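Local coordinates for putative oxidoreductase (Klebsiella pneumoniae subsp. pneumoniae MGH 78578, PDB 3E82), which probably works as an NAD(P)-dependent oxidoreductase of the Gfo/Idh/MocA family, pairing a nucleotide-binding Rossmann fold with an alpha/beta domain, at residues M304-R307 with D308-G312; I314-P317 with V318-E322; Q138-Q142 with G143-A147; H183-D186 with Q187-L191; I202-R206 with D207-I211. All blocks are in the same frame, centred on the assembly; numbering follows the deposited sequence.

Along the chain the order is interaction 3, interaction 4, interaction 5, interaction 1 and interaction 2; each is local and closes before the next opens, so none nests in or crosses another. Interaction 3 turns the chain from helix 131-142 into strand 148-156, interaction 4 lies within helix 176-192, and interaction 5 bends the loop between strands 197-203 and 214-220. Interaction 1 ends helix 300-310, and interaction 2 leads into helix 320-339. Interactions 1 and 2 touch through Leu305 and Pro317, 2 and 4 through Glu322 and Gln190, and 3 and 4 through Ile140 and Leu191. Interaction 5 lies about 42 Å from interaction 1, centre to centre.

Interaction 1. Residues M304-R307 with D308-G312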
loop_
_atom_site.group_PDB
_atom_site.type_symbol
_atom_site.label_atom_id
_atom_site.label_comp_id
_atom_site.label_asym_id
_atom_site.label_seq_id
_atom_site.Cartn_x
_atom_site.Cartn_y
_atom_site.Cartn_z
HETATM N N MSE B 304 -18.691 19.846 21.059
HETATM C CA MSE B 304 -19.745 19.442 21.984
HETATM C C MSE B 304 -19.107 18.664 23.132
HETATM O O MSE B 304 -19.482 18.828 24.295
HETATM C CB MSE B 304 -20.775 18.576 21.266
HETATM C CG MSE B 304 -21.380 19.253 20.059
HETATM SE SE MSE B 304 -22.727 18.177 19.192
HETATM C CE MSE B 304 -21.820 17.645 17.589
ATOM N N LEU B 305 -18.122 17.834 22.800
ATOM C CA LEU B 305 -17.434 17.040 23.814
ATOM C C LEU B 305 -16.481 17.897 24.655
ATOM O O LEU B 305 -16.357 17.695 25.865
ATOM C CB LEU B 305 -16.694 15.876 23.150
ATOM C CG LEU B 305 -17.608 14.831 22.483
ATOM C CD1 LEU B 305 -16.768 13.808 21.730
ATOM C CD2 LEU B 305 -18.462 14.132 23.548
ATOM N N ILE B 306 -15.812 18.859 24.023
ATOM C CA ILE B 306 -14.911 19.742 24.762
ATOM C C ILE B 306 -15.789 20.526 25.745
ATOM O O ILE B 306 -15.407 20.771 26.894
ATOM C CB ILE B 306 -14.192 20.735 23.817
ATOM C CG1 ILE B 306 -13.020 20.039 23.096
ATOM C CG2 ILE B 306 -13.761 21.969 24.600
ATOM C CD1 ILE B 306 -11.807 19.728 23.971
ATOM N N ARG B 307 -16.966 20.923 25.269
ATOM C CA ARG B 307 -17.933 21.653 26.085
ATOM C C ARG B 307 -18.276 20.797 27.299
ATOM O O ARG B 307 -18.132 21.224 28.443
ATOM C CB ARG B 307 -19.214 21.916 25.281
ATOM C CG ARG B 307 -20.319 22.630 26.054
ATOM C CD ARG B 307 -21.649 22.547 25.300
ATOM N NE ARG B 307 -22.002 21.147 25.070
ATOM C CZ ARG B 307 -22.965 20.727 24.258
ATOM N NH1 ARG B 307 -23.700 21.597 23.576
ATOM N NH2 ARG B 307 -23.180 19.423 24.118
ATOM N N ASP B 308 -18.720 19.574 27.034
ATOM C CA ASP B 308 -19.095 18.668 28.105
ATOM C C ASP B 308 -17.945 18.411 29.066
ATOM O O ASP B 308 -18.150 18.315 30.282
ATOM C CB ASP B 308 -19.611 17.352 27.524
ATOM C CG ASP B 308 -20.883 17.540 26.720
ATOM O OD1 ASP B 308 -21.583 18.541 26.973
ATOM O OD2 ASP B 308 -21.185 16.694 25.846
ATOM N N ALA B 309 -16.734 18.311 28.525
ATOM C CA ALA B 309 -15.565 18.077 29.356
ATOM C C ALA B 309 -15.324 19.289 30.262
ATOM O O ALA B 309 -14.979 19.135 31.433
ATOM C CB ALA B 309 -14.345 17.808 28.484
ATOM N N LEU B 310 -15.507 20.492 29.722
ATOM C CA LEU B 310 -15.309 21.710 30.512
ATOM C C LEU B 310 -16.356 21.823 31.612
ATOM O O LEU B 310 -16.089 22.371 32.683
ATOM C CB LEU B 310 -15.377 22.952 29.618
ATOM C CG LEU B 310 -14.213 23.107 28.638
ATOM C CD1 LEU B 310 -14.387 24.379 27.815
ATOM C CD2 LEU B 310 -12.905 23.141 29.413
ATOM N N LYS B 311 -17.555 21.319 31.338
ATOM C CA LYS B 311 -18.633 21.363 32.321
ATOM C C LYS B 311 -18.471 20.246 33.349
ATOM O O LYS B 311 -19.307 20.077 34.234
ATOM C CB LYS B 311 -19.986 21.265 31.618
ATOM C CG LYS B 311 -20.337 22.517 30.819
ATOM C CD LYS B 311 -21.566 22.327 29.940
ATOM C CE LYS B 311 -22.815 22.054 30.756
ATOM N NZ LYS B 311 -23.987 21.778 29.864
ATOM N N GLY B 312 -17.376 19.498 33.224
ATOM C CA GLY B 312 -17.088 18.410 34.142
ATOM C C GLY B 312 -17.862 17.119 33.916
ATOM O O GLY B 312 -17.726 16.179 34.693
#
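Arg307 and Asp308 lie side by side on the last turns of helix 300-310 and point the same way. Followed outward, the arginine starts with CB beside the backbone N of Asp308, as the covalent geometry requires. Its CG is anti to the backbone N (chi1 178°) and runs beside the next turn, where it meets Lys311 CD at 4.1 Å. A bend at chi3 (57°) then brings the guanidinium back toward Asp308, so that the carboxylate sits at its edge. Arg307 NE reaches Asp308 OD1 at 3.3 Å in a salt bridge, approaching from above the carboxylate plane, and NH2 adds a weak bond to the same oxygen. Both N-H groups thus converge on OD1, with the two planes 34° apart. Met304 CA lies 3.9 Å above one guanidinium face, toward its rim, and NH1 reaches beyond the helix to the carbonyl O of Pro31.

The helix ends here in a Schellman motif: Gly312 takes positive phi, and its N bonds back to Ala309 O at 3.0 Å. One residue earlier, Lys311 N is hydrogen-bonded to Arg307 O at 3.0 Å, its approach nearly along the C=O axis. On another flank of the helix, Ile306 CG2 touches Leu310 CD1 at 4.1 Å. Leu310 also packs on Ile8 of strand 8-13, as does the arginine.

Interaction 2. Residues I314-P317 with V318-E322; sequences IANP and VPPVE
Asn316 folds its side chain forward over the chain that follows, and Val318 N donates to Asn316 OD1 at 3.0 Å. A side-chain oxygen accepting the N-H two residues further on makes this an Asx turn. The N-H...O angle is 151°, but the donor stands 48° above the amide's carbonyl plane. With CG anti to the backbone N (chi1 -171°), the amide group comes to lie beside the backbone of Val318. Its ND2 is 3.6 Å from Pro319 CA and also approaches the ring of Pro320. On the backbone side of the same residue, Asn316 O meets Pro319 CD at 3.4 Å, so the second proline ring rests against the carbonyl.

Around Pro317 the contacts are apolar and water-mediated. Pro317 CB touches Val318 CG2 at 4.3 Å. A water donates to Pro317 O at 3.3 Å and to Glu322 OE2 at 3.0 Å, bridging the loop to the first turn of the helix. Within that turn, Glu322 N is bonded to Pro319 O at 2.9 Å.

The next shell fixes both polar side chains. Asn316 ND2 donates to the carbonyl O of Leu121, which holds the amide from its other end, and Glu322 OE1 makes a salt bridge with Arg128. Val318 O receives Ser122 OG. The segment thus runs alongside strand 121-123, an outermost strand of the parallel Rossmann sheet. Pro317 and Val318 pack on Leu305 and Tyr302 of helix 300-310, while helix 320-339 leads away beyond the prolines.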
loop_
_atom_site.group_PDB
_atom_site.type_symbol
_atom_site.label_atom_id
_atom_site.label_comp_id
_atom_site.label_asym_id
_atom_site.label_seq_id
_atom_site.Cartn_x
_atom_site.Cartn_y
_atom_site.Cartn_z
ATOM N N ILE B 314 -17.571 14.879 31.416
ATOM C CA ILE B 314 -16.743 13.795 30.900
ATOM C C ILE B 314 -15.277 14.208 30.810
ATOM O O ILE B 314 -14.918 15.346 31.087
ATOM C CB ILE B 314 -17.177 13.398 29.481
ATOM C CG1 ILE B 314 -17.009 14.601 28.544
ATOM C CG2 ILE B 314 -18.622 12.924 29.485
ATOM C CD1 ILE B 314 -17.294 14.298 27.090
ATOM N N ALA B 315 -14.436 13.272 30.398
ATOM C CA ALA B 315 -13.018 13.546 30.252
ATOM C C ALA B 315 -12.747 14.249 28.920
ATOM O O ALA B 315 -13.569 14.209 27.997
ATOM C CB ALA B 315 -12.223 12.240 30.330
ATOM N N ASN B 316 -11.599 14.912 28.842
ATOM C CA ASN B 316 -11.170 15.609 27.631
ATOM C C ASN B 316 -11.344 14.619 26.474
ATOM O O ASN B 316 -10.790 13.522 26.508
ATOM C CB ASN B 316 -9.687 15.969 27.765
ATOM C CG ASN B 316 -9.190 16.886 26.660
ATOM O OD1 ASN B 316 -9.788 16.979 25.584
ATOM N ND2 ASN B 316 -8.065 17.558 26.921
ATOM N N PRO B 317 -12.113 14.983 25.440
ATOM C CA PRO B 317 -12.282 14.038 24.328
ATOM C C PRO B 317 -10.989 13.805 23.547
ATOM O O PRO B 317 -10.807 12.756 22.919
ATOM C CB PRO B 317 -13.362 14.696 23.477
ATOM C CG PRO B 317 -13.076 16.168 23.679
ATOM C CD PRO B 317 -12.831 16.243 25.179
ATOM N N VAL B 318 -10.089 14.781 23.584
ATOM C CA VAL B 318 -8.825 14.660 22.879
ATOM C C VAL B 318 -7.700 15.146 23.778
ATOM O O VAL B 318 -7.231 16.273 23.641
ATOM C CB VAL B 318 -8.821 15.497 21.590
ATOM C CG1 VAL B 318 -7.502 15.288 20.832
ATOM C CG2 VAL B 318 -10.026 15.130 20.730
ATOM N N PRO B 319 -7.275 14.310 24.734
ATOM C CA PRO B 319 -6.190 14.707 25.638
ATOM C C PRO B 319 -4.911 14.976 24.853
ATOM O O PRO B 319 -4.635 14.324 23.840
ATOM C CB PRO B 319 -6.074 13.521 26.586
ATOM C CG PRO B 319 -6.578 12.365 25.753
ATOM C CD PRO B 319 -7.767 12.962 25.056
ATOM N N PRO B 320 -4.114 15.951 25.310
ATOM C CA PRO B 320 -2.865 16.306 24.632
ATOM C C PRO B 320 -1.882 15.166 24.371
ATOM O O PRO B 320 -1.158 15.187 23.371
ATOM C CB PRO B 320 -2.284 17.418 25.516
ATOM C CG PRO B 320 -2.893 17.172 26.873
ATOM C CD PRO B 320 -4.299 16.728 26.555
ATOM N N VAL B 321 -1.852 14.175 25.253
ATOM C CA VAL B 321 -0.949 13.046 25.064
ATOM C C VAL B 321 -1.274 12.266 23.775
ATOM O O VAL B 321 -0.398 11.626 23.186
ATOM C CB VAL B 321 -0.991 12.088 26.277
ATOM C CG1 VAL B 321 -2.336 11.376 26.354
ATOM C CG2 VAL B 321 0.154 11.101 26.186
ATOM N N GLU B 322 -2.530 12.333 23.336
ATOM C CA GLU B 322 -2.923 11.645 22.116
ATOM C C GLU B 322 -2.390 12.410 20.921
ATOM O O GLU B 322 -2.101 11.821 19.885
ATOM C CB GLU B 322 -4.445 11.507 22.028
ATOM C CG GLU B 322 -5.029 10.731 23.194
ATOM C CD GLU B 322 -6.471 10.320 22.980
ATOM O OE1 GLU B 322 -7.171 10.945 22.152
ATOM O OE2 GLU B 322 -6.905 9.368 23.659
HETATM O O HOH W 1 -9.845 9.761 23.916
#

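Interaction 3. Residues Q138-Q142 with G143-A147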
loop_
_atom_site.group_PDB
_atom_site.type_symbol
_atom_site.label_atom_id
_atom_site.label_comp_id
_atom_site.label_asym_id
_atom_site.label_seq_id
_atom_site.Cartn_x
_atom_site.Cartn_y
_atom_site.Cartn_z
ATOM N N GLN B 138 -17.474 1.285 12.526
ATOM C CA GLN B 138 -18.698 0.544 12.789
ATOM C C GLN B 138 -18.619 -0.884 12.263
ATOM O O GLN B 138 -18.963 -1.826 12.964
ATOM C CB GLN B 138 -19.885 1.267 12.151
ATOM C CG GLN B 138 -21.200 0.523 12.270
ATOM C CD GLN B 138 -22.328 1.211 11.513
ATOM O OE1 GLN B 138 -22.243 1.428 10.294
ATOM N NE2 GLN B 138 -23.391 1.557 12.227
ATOM N N VAL B 139 -18.167 -1.044 11.025
ATOM C CA VAL B 139 -18.060 -2.382 10.445
ATOM C C VAL B 139 -17.059 -3.237 11.225
ATOM O O VAL B 139 -17.330 -4.401 11.520
ATOM C CB VAL B 139 -17.643 -2.324 8.960
ATOM C CG1 VAL B 139 -17.480 -3.740 8.411
ATOM C CG2 VAL B 139 -18.701 -1.559 8.155
ATOM N N ILE B 140 -15.912 -2.658 11.569
ATOM C CA ILE B 140 -14.902 -3.390 12.329
ATOM C C ILE B 140 -15.444 -3.844 13.687
ATOM O O ILE B 140 -15.328 -5.019 14.054
ATOM C CB ILE B 140 -13.642 -2.528 12.592
ATOM C CG1 ILE B 140 -12.950 -2.193 11.263
ATOM C CG2 ILE B 140 -12.692 -3.272 13.545
ATOM C CD1 ILE B 140 -11.756 -1.247 11.395
ATOM N N GLU B 141 -16.023 -2.907 14.431
ATOM C CA GLU B 141 -16.567 -3.201 15.756
ATOM C C GLU B 141 -17.742 -4.176 15.739
ATOM O O GLU B 141 -17.974 -4.890 16.717
ATOM C CB GLU B 141 -16.969 -1.900 16.449
ATOM C CG GLU B 141 -15.787 -1.206 17.116
ATOM C CD GLU B 141 -16.110 0.198 17.591
ATOM O OE1 GLU B 141 -17.280 0.459 17.955
ATOM O OE2 GLU B 141 -15.183 1.039 17.609
ATOM N N GLN B 142 -18.472 -4.193 14.627
ATOM C CA GLN B 142 -19.607 -5.092 14.430
ATOM C C GLN B 142 -19.112 -6.538 14.421
ATOM O O GLN B 142 -19.877 -7.472 14.678
ATOM C CB GLN B 142 -20.266 -4.820 13.076
ATOM C CG GLN B 142 -21.478 -3.917 13.073
ATOM C CD GLN B 142 -21.788 -3.403 11.668
ATOM O OE1 GLN B 142 -21.375 -3.999 10.659
ATOM N NE2 GLN B 142 -22.523 -2.299 11.594
ATOM N N GLY B 143 -17.831 -6.713 14.109
ATOM C CA GLY B 143 -17.249 -8.045 14.039
ATOM C C GLY B 143 -17.434 -8.623 12.641
ATOM O O GLY B 143 -17.063 -9.761 12.364
ATOM N N THR B 144 -17.992 -7.812 11.749
ATOM C CA THR B 144 -18.261 -8.225 10.381
ATOM C C THR B 144 -17.054 -8.717 9.586
ATOM O O THR B 144 -17.189 -9.595 8.726
ATOM C CB THR B 144 -18.908 -7.077 9.591
ATOM O OG1 THR B 144 -20.021 -6.565 10.329
ATOM C CG2 THR B 144 -19.386 -7.566 8.224
ATOM N N LEU B 145 -15.877 -8.160 9.855
ATOM C CA LEU B 145 -14.686 -8.559 9.121
ATOM C C LEU B 145 -13.874 -9.612 9.861
ATOM O O LEU B 145 -12.832 -10.047 9.372
ATOM C CB LEU B 145 -13.789 -7.339 8.865
ATOM C CG LEU B 145 -14.449 -6.078 8.306
ATOM C CD1 LEU B 145 -13.412 -4.970 8.188
ATOM C CD2 LEU B 145 -15.078 -6.382 6.954
ATOM N N GLY B 146 -14.359 -10.037 11.022
ATOM C CA GLY B 146 -13.604 -10.993 11.810
ATOM C C GLY B 146 -12.447 -10.178 12.365
ATOM O O GLY B 146 -12.601 -8.975 12.562
ATOM N N ALA B 147 -11.294 -10.800 12.602
ATOM C CA ALA B 147 -10.136 -10.066 13.111
ATOM C C ALA B 147 -9.495 -9.257 11.984
ATOM O O ALA B 147 -9.209 -9.797 10.909
ATOM C CB ALA B 147 -9.112 -11.034 13.705
HETATM O O HOH W 2 -14.739 -7.012 12.189
#
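Val139 and Leu145 make the apolar part of this contact, their side chains crossing at about a right angle. Val139 CG1, anti to its own backbone N (chi1 177°), touches Leu145 CG and Thr144 CB, each at 3.8 Å. Ile140 CG1 adds a more distant touch to Leu145 CD1, 4.2 Å away.

Backbone bonds end the helix. Gly143 N donates to Ile140 O at 3.0 Å, from 57° above the carbonyl plane, and Thr144 N makes a weak bond to Val139 O. With the positive phi of Gly143 this is a Schellman motif. Gly143 also opens a type I beta turn that runs to Gly146, closed by Gly146 N to Gly143 O.

One water holds the turn against the helix end: it donates to Ile140 O and Gly146 O and accepts from Leu145 N at 2.8 Å. Ile140 O therefore takes both the water and Gly143 N.

The loop joins helix 131-142 to strand 148-156. Val139 packs on Leu280 and Ile282 of strand 280-284, Ile140 lies on Val148 and Phe151 of strand 148-156, and the backbone of Leu145 pairs with Lys247.

Interaction 4. Residues H183-D186 with Q187-L191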
loop_
_atom_site.group_PDB
_atom_site.type_symbol
_atom_site.label_atom_id
_atom_site.label_comp_id
_atom_site.label_asym_id
_atom_site.label_seq_id
_atom_site.Cartn_x
_atom_site.Cartn_y
_atom_site.Cartn_z
ATOM N N HIS B 183 -4.319 13.293 10.476
ATOM C CA HIS B 183 -5.643 12.701 10.672
ATOM C C HIS B 183 -5.660 11.207 10.337
ATOM O O HIS B 183 -6.409 10.435 10.937
ATOM C CB HIS B 183 -6.721 13.444 9.871
ATOM C CG HIS B 183 -6.749 13.102 8.415
ATOM N ND1 HIS B 183 -5.770 13.506 7.533
ATOM C CD2 HIS B 183 -7.641 12.389 7.686
ATOM C CE1 HIS B 183 -6.059 13.058 6.322
ATOM N NE2 HIS B 183 -7.189 12.377 6.388
ATOM N N LEU B 184 -4.822 10.811 9.385
ATOM C CA LEU B 184 -4.708 9.410 8.987
ATOM C C LEU B 184 -4.163 8.620 10.181
ATOM O O LEU B 184 -4.657 7.538 10.515
ATOM C CB LEU B 184 -3.748 9.292 7.794
ATOM C CG LEU B 184 -4.321 9.041 6.393
ATOM C CD1 LEU B 184 -5.639 9.752 6.207
ATOM C CD2 LEU B 184 -3.305 9.460 5.342
ATOM N N ILE B 185 -3.133 9.173 10.818
ATOM C CA ILE B 185 -2.518 8.534 11.979
ATOM C C ILE B 185 -3.470 8.500 13.173
ATOM O O ILE B 185 -3.684 7.452 13.779
ATOM C CB ILE B 185 -1.244 9.282 12.423
ATOM C CG1 ILE B 185 -0.191 9.231 11.319
ATOM C CG2 ILE B 185 -0.703 8.667 13.718
ATOM C CD1 ILE B 185 0.914 10.252 11.514
ATOM N N ASP B 186 -4.040 9.652 13.504
ATOM C CA ASP B 186 -4.941 9.756 14.648
ATOM C C ASP B 186 -6.056 8.714 14.616
ATOM O O ASP B 186 -6.339 8.090 15.633
ATOM C CB ASP B 186 -5.548 11.166 14.729
ATOM C CG ASP B 186 -6.351 11.379 15.990
ATOM O OD1 ASP B 186 -5.792 11.180 17.087
ATOM O OD2 ASP B 186 -7.540 11.746 15.887
ATOM N N GLN B 187 -6.689 8.543 13.458
ATOM C CA GLN B 187 -7.759 7.556 13.305
ATOM C C GLN B 187 -7.233 6.147 13.579
ATOM O O GLN B 187 -7.888 5.351 14.254
ATOM C CB GLN B 187 -8.367 7.629 11.891
ATOM C CG GLN B 187 -9.260 8.844 11.666
ATOM C CD GLN B 187 -9.598 9.103 10.192
ATOM O OE1 GLN B 187 -8.976 8.543 9.284
ATOM N NE2 GLN B 187 -10.577 9.977 9.955
ATOM N N ALA B 188 -6.045 5.845 13.065
ATOM C CA ALA B 188 -5.446 4.531 13.273
ATOM C C ALA B 188 -5.166 4.260 14.754
ATOM O O ALA B 188 -5.467 3.178 15.261
ATOM C CB ALA B 188 -4.152 4.409 12.462
ATOM N N LEU B 189 -4.589 5.237 15.448
ATOM C CA LEU B 189 -4.273 5.067 16.862
ATOM C C LEU B 189 -5.549 4.880 17.681
ATOM O O LEU B 189 -5.597 4.061 18.595
ATOM C CB LEU B 189 -3.482 6.279 17.378
ATOM C CG LEU B 189 -2.151 6.546 16.668
ATOM C CD1 LEU B 189 -1.451 7.758 17.280
ATOM C CD2 LEU B 189 -1.277 5.308 16.769
ATOM N N GLN B 190 -6.583 5.643 17.344
ATOM C CA GLN B 190 -7.860 5.540 18.044
ATOM C C GLN B 190 -8.420 4.121 17.901
ATOM O O GLN B 190 -8.962 3.551 18.850
ATOM C CB GLN B 190 -8.859 6.555 17.476
ATOM C CG GLN B 190 -8.669 7.989 17.967
ATOM C CD GLN B 190 -9.072 8.173 19.429
ATOM O OE1 GLN B 190 -8.231 8.166 20.332
ATOM N NE2 GLN B 190 -10.369 8.322 19.664
ATOM N N LEU B 191 -8.284 3.555 16.705
ATOM C CA LEU B 191 -8.779 2.207 16.443
ATOM C C LEU B 191 -7.920 1.098 17.034
ATOM O O LEU B 191 -8.441 0.147 17.611
ATOM C CB LEU B 191 -8.876 1.954 14.924
ATOM C CG LEU B 191 -10.003 2.643 14.148
ATOM C CD1 LEU B 191 -9.887 2.323 12.667
ATOM C CD2 LEU B 191 -11.343 2.178 14.694
HETATM O O HOH W 3 -6.850 6.654 9.018
#
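His183 and Gln187 lie one helical turn apart with their flat groups near each other, the imidazole CD2 of His183 standing obliquely 4.4 Å from the amide OE1 of Gln187. One face of the ring carries Leu184 CG, 4.3 Å above the plane and displaced toward the rim. The amide is carried on an extended chain that runs back over the preceding turn, so that Gln187 CG passes His183 O at 3.3 Å. The same carbonyl accepts Gln187 N at 3.2 Å, with the donor 35° above its plane.

A water donates to both Gln187 OE1, at 2.9 Å, and Leu184 O, at 2.8 Å, tying the amide to the helix backbone. Gln187 OE1 also receives Arg240 NH2, while NE2 donates to the carbonyl of Arg127; bonds at both ends therefore fix the amide's rotation. The carboxylate of Asp186 forms a salt bridge to Arg128 through OD2.

Along another line of the helix, Ile185 and Leu189 run side by side, CG2 against CD1 at 3.8 Å. Leu189 N bonds to Ile185 O at 2.9 Å with an N-H...O angle of 164°, as expected within a regular alpha-helix.

This part of helix 176-192 is largely buried among its neighbours: Ile185 packs on Val329 and Leu330 of helix 320-339, Gln187 on Tyr133 of helix 131-142, and Leu184 on Ser153 of strand 148-156.

Interaction 5. Residues I202-R206 with D207-I211; sequences IATLR and DGAEI
Thr204 and Ala209 pack tightly across the loop: Thr204 CG2 meets Ala209 CB at 3.5 Å, closer than usual for two carbons. That methyl is anti to the backbone N (chi1 -59° for OG1), which turns it onto the alanine, and it also lies 3.5 Å from Ile211 O. Ala209 CB is held from a second side by Arg206, whose CB is 3.8 Å away. The arginine chain then passes on, its NE still 4.2 Å from the same methyl. Beneath these side chains the backbone forms a type II beta turn from Arg206 to Ala209, closed by Ala209 N to Arg206 O at 3.1 Å. Gly208 takes the positive phi of the turn's third position (96°), where a side chain would press on the preceding carbonyl.

The looser side is joined through water and carries exposed residues. A water lies in the guanidinium plane at its edge, accepting from Arg206 NH2 at 2.6 Å and donating to Ile211 O at an unusually short 2.5 Å, and so links the arginine tip to the far end of the loop. Asp207 and Glu210 are exposed residues of this loop.

Other bonds fix the rest of the arginine: NE forms a salt bridge with Asp213 and NH1 donates to the carbonyl of Arg159. Further along, Leu205 O accepts Lys149 NZ of the second subunit. The loop links strand 197-203, outermost in the mixed sheet of this chain, to its antiparallel neighbour 214-220. At its base Ile202 packs on Val334 and Ala337 of helix 320-339.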
loop_
_atom_site.group_PDB
_atom_site.type_symbol
_atom_site.label_atom_id
_atom_site.label_comp_id
_atom_site.label_asym_id
_atom_site.label_seq_id
_atom_site.Cartn_x
_atom_site.Cartn_y
_atom_site.Cartn_z
ATOM N N ILE B 202 8.925 8.424 1.983
ATOM C CA ILE B 202 8.397 9.734 1.591
ATOM C C ILE B 202 9.174 10.294 0.393
ATOM O O ILE B 202 10.404 10.250 0.361
ATOM C CB ILE B 202 8.480 10.727 2.798
ATOM C CG1 ILE B 202 7.727 10.143 3.995
ATOM C CG2 ILE B 202 7.858 12.073 2.433
ATOM C CD1 ILE B 202 7.833 10.978 5.258
ATOM N N ALA B 203 8.461 10.831 -0.590
ATOM C CA ALA B 203 9.139 11.340 -1.773
ATOM C C ALA B 203 8.445 12.497 -2.484
ATOM O O ALA B 203 7.269 12.791 -2.241
ATOM C CB ALA B 203 9.355 10.182 -2.771
ATOM N N THR B 204 9.204 13.132 -3.376
ATOM C CA THR B 204 8.738 14.241 -4.202
ATOM C C THR B 204 8.771 13.684 -5.624
ATOM O O THR B 204 9.840 13.542 -6.214
ATOM C CB THR B 204 9.695 15.453 -4.101
ATOM O OG1 THR B 204 9.785 15.874 -2.731
ATOM C CG2 THR B 204 9.190 16.614 -4.955
ATOM N N LEU B 205 7.599 13.367 -6.166
ATOM C CA LEU B 205 7.509 12.769 -7.498
ATOM C C LEU B 205 6.970 13.659 -8.619
ATOM O O LEU B 205 7.303 13.455 -9.786
ATOM C CB LEU B 205 6.667 11.492 -7.422
ATOM C CG LEU B 205 7.094 10.455 -6.373
ATOM C CD1 LEU B 205 6.110 9.294 -6.380
ATOM C CD2 LEU B 205 8.512 9.968 -6.668
ATOM N N ARG B 206 6.126 14.628 -8.293
ATOM C CA ARG B 206 5.596 15.491 -9.344
ATOM C C ARG B 206 6.707 16.309 -9.984
ATOM O O ARG B 206 7.649 16.738 -9.315
ATOM C CB ARG B 206 4.521 16.433 -8.797
ATOM C CG ARG B 206 3.173 15.771 -8.571
ATOM C CD ARG B 206 2.208 16.737 -7.940
ATOM N NE ARG B 206 2.768 17.328 -6.731
ATOM C CZ ARG B 206 2.207 18.330 -6.068
ATOM N NH1 ARG B 206 1.064 18.854 -6.497
ATOM N NH2 ARG B 206 2.789 18.812 -4.978
ATOM N N ASP B 207 6.590 16.499 -11.293
ATOM C CA ASP B 207 7.560 17.271 -12.052
ATOM C C ASP B 207 7.432 18.726 -11.601
ATOM O O ASP B 207 6.367 19.334 -11.739
ATOM C CB ASP B 207 7.256 17.140 -13.549
ATOM C CG ASP B 207 8.376 17.672 -14.428
ATOM O OD1 ASP B 207 9.528 17.205 -14.273
ATOM O OD2 ASP B 207 8.105 18.551 -15.279
ATOM N N GLY B 208 8.508 19.269 -11.039
ATOM C CA GLY B 208 8.486 20.647 -10.579
ATOM C C GLY B 208 8.178 20.821 -9.100
ATOM O O GLY B 208 8.287 21.926 -8.570
ATOM N N ALA B 209 7.792 19.742 -8.426
ATOM C CA ALA B 209 7.479 19.822 -7.003
ATOM C C ALA B 209 8.748 20.036 -6.187
ATOM O O ALA B 209 9.834 19.622 -6.590
ATOM C CB ALA B 209 6.771 18.549 -6.547
ATOM N N GLU B 210 8.608 20.689 -5.039
ATOM C CA GLU B 210 9.752 20.950 -4.179
ATOM C C GLU B 210 9.535 20.416 -2.772
ATOM O O GLU B 210 10.416 20.522 -1.919
ATOM C CB GLU B 210 10.040 22.453 -4.130
ATOM C CG GLU B 210 10.341 23.044 -5.499
ATOM C CD GLU B 210 11.143 24.331 -5.418
ATOM O OE1 GLU B 210 12.242 24.307 -4.811
ATOM O OE2 GLU B 210 10.680 25.357 -5.966
ATOM N N ILE B 211 8.359 19.844 -2.536
ATOM C CA ILE B 211 8.016 19.279 -1.233
ATOM C C ILE B 211 7.461 17.884 -1.483
ATOM O O ILE B 211 6.894 17.631 -2.546
ATOM C CB ILE B 211 6.907 20.092 -0.527
ATOM C CG1 ILE B 211 6.808 21.491 -1.134
ATOM C CG2 ILE B 211 7.203 20.174 0.960
ATOM C CD1 ILE B 211 5.644 22.316 -0.593
HETATM O O HOH W 4 5.012 18.865 -3.682
#